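Lipolytic protein G-D-S-L family (Veillonella parvula DSM 2008, PDB 4RW0) probably hydrolyses acyl esters, in the manner of the GDSL-like lipases and acylhydrolases of the SGNH hydrolase clan. Local coordinates at residues G24-C29 with V36-Y41; N57-A62 with S100-V105; F9-T14 with G108-I113. All coordinates share one frame; numbering follows the deposited sequence. Where two conformers were deposited one is given.

Contact 1 (G24-C29 with V36-Y41). With NA (sodium ion), chain D.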
loop_
_atom_site.group_PDB
_atom_site.type_symbol
_atom_site.label_atom_id
_atom_site.label_comp_id
_atom_site.label_asym_id
_atom_site.label_seq_id
_atom_site.Cartn_x
_atom_site.Cartn_y
_atom_site.Cartn_z
ATOM N N GLY A 24 5.592 -11.946 2.505
ATOM C CA GLY A 24 4.805 -10.723 2.338
ATOM C C GLY A 24 4.925 -10.286 0.907
ATOM O O GLY A 24 5.900 -10.633 0.193
ATOM N N TRP A 25 3.986 -9.499 0.416
ATOM C CA TRP A 25 3.998 -9.151 -0.990
ATOM C C TRP A 25 5.189 -8.345 -1.453
ATOM O O TRP A 25 5.656 -8.488 -2.574
ATOM C CB TRP A 25 2.698 -8.445 -1.435
ATOM C CG TRP A 25 2.441 -7.051 -0.856
ATOM C CD1 TRP A 25 1.831 -6.740 0.336
ATOM C CD2 TRP A 25 2.876 -5.813 -1.416
ATOM N NE1 TRP A 25 1.854 -5.346 0.524
ATOM C CE2 TRP A 25 2.495 -4.776 -0.536
ATOM C CE3 TRP A 25 3.553 -5.481 -2.569
ATOM C CZ2 TRP A 25 2.712 -3.425 -0.837
ATOM C CZ3 TRP A 25 3.813 -4.178 -2.832
ATOM C CH2 TRP A 25 3.396 -3.150 -1.960
ATOM N N VAL A 26 5.723 -7.501 -0.588
ATOM C CA VAL A 26 6.912 -6.713 -0.992
ATOM C C VAL A 26 8.108 -7.593 -1.243
ATOM O O VAL A 26 8.840 -7.453 -2.238
ATOM C CB VAL A 26 7.243 -5.618 0.076
ATOM C CG1 VAL A 26 8.541 -4.861 -0.264
ATOM C CG2 VAL A 26 6.077 -4.651 0.211
ATOM N N GLU A 27 8.214 -8.569 -0.395
ATOM C CA GLU A 27 9.327 -9.411 -0.515
ATOM C C GLU A 27 9.266 -10.370 -1.694
ATOM O O GLU A 27 10.284 -10.650 -2.325
ATOM C CB GLU A 27 9.519 -10.125 0.825
ATOM C CG GLU A 27 10.143 -9.249 1.916
ATOM C CD GLU A 27 9.187 -8.227 2.528
ATOM O OE1 GLU A 27 7.968 -8.498 2.597
ATOM O OE2 GLU A 27 9.657 -7.144 2.947
ATOM N N ILE A 28 8.067 -10.853 -1.989
ATOM C CA ILE A 28 7.799 -11.622 -3.217
ATOM C C ILE A 28 8.199 -10.791 -4.432
ATOM O O ILE A 28 8.889 -11.277 -5.338
ATOM C CB ILE A 28 6.299 -12.090 -3.277
ATOM C CG1 ILE A 28 6.065 -13.100 -2.163
ATOM C CG2 ILE A 28 6.051 -12.752 -4.596
ATOM C CD1 ILE A 28 4.615 -13.503 -1.984
ATOM N N CYS A 29 7.824 -9.523 -4.440
ATOM C CA CYS A 29 8.165 -8.685 -5.557
ATOM C C CYS A 29 9.677 -8.524 -5.673
ATOM O O CYS A 29 10.246 -8.634 -6.765
ATOM C CB CYS A 29 7.517 -7.333 -5.513
ATOM S SG CYS A 29 5.760 -7.285 -5.705
ATOM N N VAL A 36 15.479 -4.479 -9.502
ATOM C CA VAL A 36 14.691 -3.560 -8.679
ATOM C C VAL A 36 14.845 -4.067 -7.232
ATOM O O VAL A 36 14.641 -5.313 -6.956
ATOM C CB VAL A 36 13.251 -3.498 -9.130
ATOM C CG1 VAL A 36 12.456 -2.578 -8.238
ATOM C CG2 VAL A 36 13.152 -3.057 -10.588
ATOM N N ASN A 37 15.347 -3.151 -6.354
ATOM C CA ASN A 37 15.516 -3.442 -4.930
ATOM C C ASN A 37 14.502 -2.722 -4.101
ATOM O O ASN A 37 14.339 -1.500 -4.221
ATOM C CB ASN A 37 16.933 -3.080 -4.459
ATOM C CG ASN A 37 18.025 -3.878 -5.214
ATOM O OD1 ASN A 37 19.030 -3.312 -5.637
ATOM N ND2 ASN A 37 17.799 -5.167 -5.432
ATOM N N PHE A 38 13.773 -3.474 -3.294
ATOM C CA PHE A 38 12.657 -2.952 -2.489
ATOM C C PHE A 38 13.189 -2.848 -1.044
ATOM O O PHE A 38 13.779 -3.803 -0.511
ATOM C CB PHE A 38 11.432 -3.862 -2.505
ATOM C CG PHE A 38 10.743 -3.964 -3.857
ATOM C CD1 PHE A 38 11.304 -4.743 -4.862
ATOM C CD2 PHE A 38 9.594 -3.284 -4.114
ATOM C CE1 PHE A 38 10.688 -4.864 -6.090
ATOM C CE2 PHE A 38 8.984 -3.382 -5.339
ATOM C CZ PHE A 38 9.513 -4.191 -6.320
ATOM N N THR A 39 12.947 -1.703 -0.401
ATOM C CA THR A 39 13.153 -1.573 1.023
ATOM C C THR A 39 11.820 -1.337 1.699
ATOM O O THR A 39 11.068 -0.416 1.344
ATOM C CB THR A 39 14.153 -0.448 1.340
ATOM O OG1 THR A 39 15.317 -0.663 0.592
ATOM C CG2 THR A 39 14.472 -0.435 2.819
ATOM N N ASN A 40 11.512 -2.157 2.706
ATOM C CA ASN A 40 10.250 -2.084 3.405
ATOM C C ASN A 40 10.311 -1.234 4.672
ATOM O O ASN A 40 10.920 -1.620 5.603
ATOM C CB ASN A 40 9.790 -3.470 3.764
ATOM C CG ASN A 40 8.286 -3.587 3.919
ATOM O OD1 ASN A 40 7.604 -2.669 4.377
ATOM N ND2 ASN A 40 7.745 -4.806 3.565
ATOM N N TYR A 41 9.639 -0.100 4.672
ATOM C CA TYR A 41 9.495 0.789 5.850
ATOM C C TYR A 41 8.150 0.639 6.517
ATOM O O TYR A 41 7.733 1.423 7.383
ATOM C CB TYR A 41 9.748 2.244 5.421
ATOM C CG TYR A 41 11.135 2.595 5.111
ATOM C CD1 TYR A 41 11.703 2.260 3.908
ATOM C CD2 TYR A 41 11.925 3.325 6.022
ATOM C CE1 TYR A 41 13.015 2.580 3.621
ATOM C CE2 TYR A 41 13.264 3.670 5.739
ATOM C CZ TYR A 41 13.790 3.310 4.537
ATOM O OH TYR A 41 15.079 3.526 4.189
HETATM NA NA NA D . 15.182 -7.553 -6.596
#
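Glu27 and Asn40 make the one direct polar link between 24-29 and 36-41. Asn40 ND2 donates to Glu27 OE2 at 3.1 Å with an N-H...O angle of 165°, meeting the syn lone pair, and the carboxylate and amide lie almost in one plane. The CB of Glu27 leaves the helix away from the strand, but a bend further out (chi2 75°) folds the carboxylate back over to the amide. Val26 packs beside the amide, its CB 3.6 Å from Asn40 ND2, while its CG1 branch rests 3.8 Å from Phe38 CB. At the next turn of the helix, Cys29 covers one face of the Phe38 ring: its CB stands 4.2 Å from the ring centroid in a CH-pi contact, and the sulfur takes a more oblique position beside it. This illustrates the packing of a beta-alpha-beta crossover, in which helix 25-32 links strands 4-10 and 36-40, parallel neighbours in the sheet. Helix 25-29 runs back against strand 36-40 at 161°, its axis 8.5 Å away. Around this shell, the amide of Asn40 is fixed at both ends, since ND2 also donates to Thr14 O and OD1 accepts from Gly42 N. Phe38 meets Phe182 edge-to-face, and its backbone N donates to the side chain of Asp30. Where the chain enters the strand, Val36 O binds a sodium ion at 2.3 Å, and the carbonyl oxygens of Asp30 and Ile33 bind the same ion, so that the ion joins the last turn of helix 25-32, the loop after it and the start of the strand.

Contact 2 (N57-A62 with S100-V105)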
loop_
_atom_site.group_PDB
_atom_site.type_symbol
_atom_site.label_atom_id
_atom_site.label_comp_id
_atom_site.label_asym_id
_atom_site.label_seq_id
_atom_site.Cartn_x
_atom_site.Cartn_y
_atom_site.Cartn_z
ATOM N N ASN A 57 11.150 11.121 8.222
ATOM C CA ASN A 57 12.452 10.718 8.846
ATOM C C ASN A 57 13.370 10.102 7.811
ATOM O O ASN A 57 14.586 10.292 7.825
ATOM C CB ASN A 57 12.235 9.722 10.008
ATOM C CG ASN A 57 11.422 10.323 11.154
ATOM O OD1 ASN A 57 11.382 11.548 11.345
ATOM N ND2 ASN A 57 10.710 9.473 11.873
ATOM N N TRP A 58 12.792 9.426 6.832
ATOM C CA TRP A 58 13.622 8.945 5.724
ATOM C C TRP A 58 14.045 10.090 4.807
ATOM O O TRP A 58 15.197 10.180 4.360
ATOM C CB TRP A 58 12.849 7.849 4.905
ATOM C CG TRP A 58 13.408 7.628 3.524
ATOM C CD1 TRP A 58 14.489 6.913 3.238
ATOM C CD2 TRP A 58 12.945 8.187 2.305
ATOM N NE1 TRP A 58 14.760 6.983 1.900
ATOM C CE2 TRP A 58 13.782 7.731 1.300
ATOM C CE3 TRP A 58 11.889 9.011 1.966
ATOM C CZ2 TRP A 58 13.663 8.119 -0.010
ATOM C CZ3 TRP A 58 11.695 9.347 0.596
ATOM C CH2 TRP A 58 12.605 8.960 -0.352
ATOM N N ALA A 59 13.091 10.938 4.429
ATOM C CA ALA A 59 13.367 11.973 3.424
ATOM C C ALA A 59 14.529 12.887 3.780
ATOM O O ALA A 59 15.324 13.227 2.923
ATOM C CB ALA A 59 12.103 12.812 3.198
ATOM N N VAL A 60 14.656 13.216 5.044
ATOM C CA VAL A 60 15.776 14.074 5.481
ATOM C C VAL A 60 17.110 13.451 5.354
ATOM O O VAL A 60 18.070 14.172 5.401
ATOM C CB VAL A 60 15.638 14.574 6.937
ATOM C CG1 VAL A 60 14.482 15.522 6.981
ATOM C CG2 VAL A 60 15.535 13.434 7.978
ATOM N N THR A 61 17.180 12.114 5.166
ATOM C CA THR A 61 18.427 11.418 4.901
ATOM C C THR A 61 18.620 10.959 3.502
ATOM O O THR A 61 19.646 10.377 3.189
ATOM C CB THR A 61 18.525 10.083 5.700
ATOM O OG1 THR A 61 17.519 9.115 5.259
ATOM C CG2 THR A 61 18.228 10.338 7.114
ATOM N N ALA A 62 17.617 11.120 2.654
ATOM C CA ALA A 62 17.643 10.482 1.323
ATOM C C ALA A 62 18.556 11.130 0.325
ATOM O O ALA A 62 18.549 12.324 0.204
ATOM C CB ALA A 62 16.245 10.446 0.739
ATOM N N SER A 100 6.445 12.881 -3.142
ATOM C CA SER A 100 6.742 13.345 -4.512
ATOM C C SER A 100 7.958 14.223 -4.661
ATOM O O SER A 100 8.528 14.291 -5.750
ATOM C CB SER A 100 5.595 14.155 -5.107
ATOM O OG SER A 100 4.573 13.227 -5.343
ATOM N N THR A 101 8.408 14.809 -3.559
ATOM C CA THR A 101 9.616 15.634 -3.622
ATOM C C THR A 101 10.878 14.809 -3.659
ATOM O O THR A 101 11.943 15.371 -3.941
ATOM C CB THR A 101 9.687 16.583 -2.428
ATOM O OG1 THR A 101 9.804 15.815 -1.226
ATOM C CG2 THR A 101 8.435 17.473 -2.341
ATOM N N LYS A 102 10.797 13.481 -3.367
ATOM C CA LYS A 102 12.008 12.635 -3.360
ATOM C C LYS A 102 11.980 11.467 -4.325
ATOM O O LYS A 102 12.958 10.744 -4.469
ATOM C CB LYS A 102 12.235 12.056 -1.938
ATOM C CG LYS A 102 12.384 13.140 -0.871
ATOM C CD LYS A 102 13.758 13.741 -0.989
ATOM C CE LYS A 102 13.862 14.904 -0.024
ATOM N NZ LYS A 102 15.208 15.467 -0.215
ATOM N N GLY A 103 10.853 11.290 -4.988
ATOM C CA GLY A 103 10.733 10.238 -5.970
ATOM C C GLY A 103 9.350 10.252 -6.638
ATOM O O GLY A 103 8.502 11.069 -6.348
HETATM N N MSE A 104 9.158 9.314 -7.526
HETATM C CA MSE A 104 7.858 9.114 -8.235
HETATM C C MSE A 104 7.034 8.153 -7.413
HETATM O O MSE A 104 7.473 7.021 -7.115
HETATM C CB MSE A 104 8.219 8.524 -9.605
HETATM C CG MSE A 104 8.943 9.551 -10.522
HETATM SE SE MSE A 104 9.504 8.682 -12.164
HETATM C CE MSE A 104 11.213 7.935 -11.567
ATOM N N VAL A 105 5.834 8.569 -7.059
ATOM C CA VAL A 105 5.010 7.898 -6.113
ATOM C C VAL A 105 4.151 6.846 -6.824
ATOM O O VAL A 105 3.729 7.029 -7.962
ATOM C CB VAL A 105 4.095 8.889 -5.414
ATOM C CG1 VAL A 105 3.039 8.220 -4.598
ATOM C CG2 VAL A 105 4.903 9.808 -4.487
HETATM O O HOH W 1 17.405 14.130 -1.578
#
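Trp58, whose indole packs against Lys102, holds two donors on its carbonyl oxygen: Thr61 OG1 lies 2.7 Å from Trp58 O and Thr61 N 2.9 Å from it. The hydroxyl comes in slightly tilted from the carbonyl plane, at a C=O...O angle of 130°. This double grip fastens Thr61 back onto Trp58; overlapping it, a type I turn runs from Ala59 to Ala62, closed by a bond of 3.1 Å from Ala62 N to Ala59 O. The turn brings the methyl of Ala62 over one face of the Trp58 indole, toward its rim. From the other segment comes Lys102, which carries its entire side of the contact. Its CB sits 3.5 Å from Trp58 CH2, so the outer part of the six-membered ring is met obliquely, the two side chains sliding past each other in opposite directions. Early in the lysine chain a bend (chi2 -76°) turns it along the helix end; beyond that it is extended. CG thus passes the methyl of Ala59, and Lys102 CE reaches a point 3.7 Å from Ala59 O. The ammonium group ends at a water, donating from Lys102 NZ at 2.9 Å, and the water in turn donates to Ala62 O at 2.8 Å. Thus the near part of the lysine chain lies on the indole and the Ala59 methyl, while its ammonium is linked to the carbonyl of Ala62 through one water. The contact joins the C-terminal end of helix 48-59 to the turn between helix 85-100 and strand 104-108. Lys102 O accepts from NH1 of Arg68, the residue just before strand 69-73, while Trp58 reaches Ile70 of that strand and meets Tyr41, next to strand 36-40, edge-to-face.

Contact 3 (F9-T14 with G108-I113)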
loop_
_atom_site.group_PDB
_atom_site.type_symbol
_atom_site.label_atom_id
_atom_site.label_comp_id
_atom_site.label_asym_id
_atom_site.label_seq_id
_atom_site.Cartn_x
_atom_site.Cartn_y
_atom_site.Cartn_z
ATOM N N PHE A 9 6.314 2.358 2.064
ATOM C CA PHE A 9 5.744 2.767 3.352
ATOM C C PHE A 9 4.316 2.313 3.478
ATOM O O PHE A 9 3.568 2.221 2.459
ATOM C CB PHE A 9 5.713 4.305 3.424
ATOM C CG PHE A 9 7.073 4.957 3.437
ATOM C CD1 PHE A 9 7.794 5.045 4.565
ATOM C CD2 PHE A 9 7.638 5.431 2.279
ATOM C CE1 PHE A 9 9.071 5.630 4.583
ATOM C CE2 PHE A 9 8.858 6.060 2.282
ATOM C CZ PHE A 9 9.596 6.141 3.437
ATOM N N GLY A 10 3.928 2.070 4.733
ATOM C CA GLY A 10 2.585 1.676 5.103
ATOM C C GLY A 10 2.490 0.998 6.452
ATOM O O GLY A 10 3.343 1.181 7.301
ATOM N N ASP A 11 1.429 0.217 6.644
ATOM C CA ASP A 11 1.169 -0.371 7.880
ATOM C C ASP A 11 1.535 -1.906 7.861
ATOM O O ASP A 11 2.410 -2.341 7.146
ATOM C CB ASP A 11 -0.249 -0.066 8.282
ATOM C CG ASP A 11 -1.290 -0.685 7.300
ATOM O OD1 ASP A 11 -0.933 -1.617 6.482
ATOM O OD2 ASP A 11 -2.417 -0.110 7.259
ATOM N N SER A 12 0.855 -2.699 8.644
ATOM C CA SER A 12 1.207 -4.134 8.735
ATOM C C SER A 12 0.914 -4.908 7.472
ATOM O O SER A 12 1.526 -5.923 7.217
ATOM C CB SER A 12 0.509 -4.713 9.942
ATOM O OG SER A 12 -0.848 -4.585 9.642
ATOM N N ILE A 13 0.060 -4.371 6.605
ATOM C CA ILE A 13 -0.296 -5.049 5.363
ATOM C C ILE A 13 0.765 -4.764 4.302
ATOM O O ILE A 13 0.919 -5.500 3.345
ATOM C CB ILE A 13 -1.725 -4.636 4.907
ATOM C CG1 ILE A 13 -2.762 -5.196 5.881
ATOM C CG2 ILE A 13 -2.049 -5.152 3.520
ATOM C CD1 ILE A 13 -4.175 -4.701 5.650
ATOM N N THR A 14 1.524 -3.691 4.453
ATOM C CA THR A 14 2.709 -3.518 3.664
ATOM C C THR A 14 3.936 -4.270 4.304
ATOM O O THR A 14 4.812 -4.805 3.599
ATOM C CB THR A 14 3.006 -2.016 3.537
ATOM O OG1 THR A 14 1.996 -1.434 2.705
ATOM C CG2 THR A 14 4.387 -1.754 2.979
ATOM N N GLY A 108 -1.012 2.484 -3.364
ATOM C CA GLY A 108 -1.714 1.216 -3.201
ATOM C C GLY A 108 -3.060 1.470 -2.617
ATOM O O GLY A 108 -3.203 2.319 -1.745
ATOM N N LEU A 109 -4.089 0.804 -3.130
ATOM C CA LEU A 109 -5.435 0.928 -2.570
ATOM C C LEU A 109 -5.584 -0.194 -1.578
ATOM O O LEU A 109 -5.570 -1.354 -1.964
ATOM C CB LEU A 109 -6.494 0.814 -3.663
ATOM C CG LEU A 109 -6.268 1.731 -4.846
ATOM C CD1 LEU A 109 -7.332 1.534 -5.938
ATOM C CD2 LEU A 109 -6.240 3.186 -4.411
ATOM N N GLU A 110 -5.818 0.149 -0.320
ATOM C CA GLU A 110 -5.839 -0.820 0.709
ATOM C C GLU A 110 -7.088 -1.742 0.581
ATOM O O GLU A 110 -8.100 -1.363 0.023
ATOM C CB GLU A 110 -5.745 -0.176 2.085
ATOM C CG GLU A 110 -5.006 -1.104 3.080
ATOM C CD GLU A 110 -4.272 -0.380 4.245
ATOM O OE1 GLU A 110 -4.619 0.786 4.543
ATOM O OE2 GLU A 110 -3.361 -1.016 4.851
ATOM N N THR A 111 -6.946 -2.916 1.124
ATOM C CA THR A 111 -7.881 -4.003 1.019
ATOM C C THR A 111 -9.033 -3.882 1.978
ATOM O O THR A 111 -9.078 -3.041 2.864
ATOM C CB THR A 111 -7.097 -5.320 1.237
ATOM O OG1 THR A 111 -6.237 -5.191 2.376
ATOM C CG2 THR A 111 -6.223 -5.605 0.044
ATOM N N GLN A 112 -10.028 -4.730 1.787
ATOM C CA GLN A 112 -11.284 -4.585 2.501
ATOM C C GLN A 112 -11.236 -4.856 3.984
ATOM O O GLN A 112 -10.410 -5.613 4.476
ATOM C CB GLN A 112 -12.341 -5.495 1.845
ATOM C CG GLN A 112 -12.200 -6.967 2.230
ATOM C CD GLN A 112 -12.738 -7.889 1.124
ATOM O OE1 GLN A 112 -12.295 -7.835 -0.024
ATOM N NE2 GLN A 112 -13.654 -8.768 1.487
ATOM N N ILE A 113 -12.166 -4.250 4.695
ATOM C CA ILE A 113 -12.390 -4.542 6.099
ATOM C C ILE A 113 -13.484 -5.638 6.124
ATOM O O ILE A 113 -14.701 -5.349 6.046
ATOM C CB ILE A 113 -12.746 -3.254 6.893
ATOM C CG1 ILE A 113 -11.525 -2.297 6.835
ATOM C CG2 ILE A 113 -13.056 -3.623 8.354
ATOM C CD1 ILE A 113 -11.613 -1.121 7.723
#
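Asp11 and Glu110 meet acid to acid in a buried contact at the C-terminal ends of strands 4-10 and 104-108, the end of a parallel alpha/beta sheet where such folds usually place their active sites. Their side chains approach from opposite directions, and Asp11 OD2 comes within 2.7 Å of Glu110 OE2, with the carboxylate planes 27° apart. Asp11 is also the N-cap of helix 12-15: its OD1 accepts from Ile13 N at 2.9 Å, on the anti side and out of the carboxylate plane. Its CG lies between the backbone N and the carbonyl carbon (chi1 63°), which brings the carboxylate round so that OD1 can cap the helix while Glu110 OE2 sits close to both oxygens, nearer OD2. Asp11 OD1 and Glu110 OE2, 3.0 Å apart, are two acceptors, not hydrogen-bonded. Glu110 is held from its far side, where OE1 accepts from Thr76 N. Ile13 lies against the glutamate, crossing it obliquely, its CD1 3.9 Å from Glu110 OE2 and equally far from Thr111 OG1. An alanine in place of Asp11 would remove both oxygens, and would probably leave Ile13 N without its cap and Glu110 OE2 without its acid partner. Residues 10-13 correspond to the GDS(L) signature of the family, with isoleucine in the last place. Ser12 OG is hydrogen-bonded to His165 NE2, consistent with the serine nucleophile and histidine of SGNH hydrolases; the capping bond from Asp11 to Ile13 N spans that serine and is likely to steady the backbone there. Two carboxylate oxygens so close imply that one acid probably holds a proton and donates it to the other, which would spare this buried site the repulsion of two full negative charges.

The centre of contact 3 is about 4 Å from that of the chain, in the core; those of contacts 1 and 2, each partly buried, are about 11 and 16 Å from it. All three reach the one parallel sheet: contacts 2 and 3 sit at the N- and C-terminal ends of strand 104-108, and contacts 1 and 3 involve the neighbouring strands 36-40 and 4-10. Their chemistry follows their place: a buried acid pair in contact 3, a mixed apolar and amide-carboxylate surface in contact 1, and in contact 2 a lysine that uses water. Trp25 NE1 probably donates to Ile13 O, joining contacts 1 and 3, while Phe9 packs against both Tyr41 and Trp58.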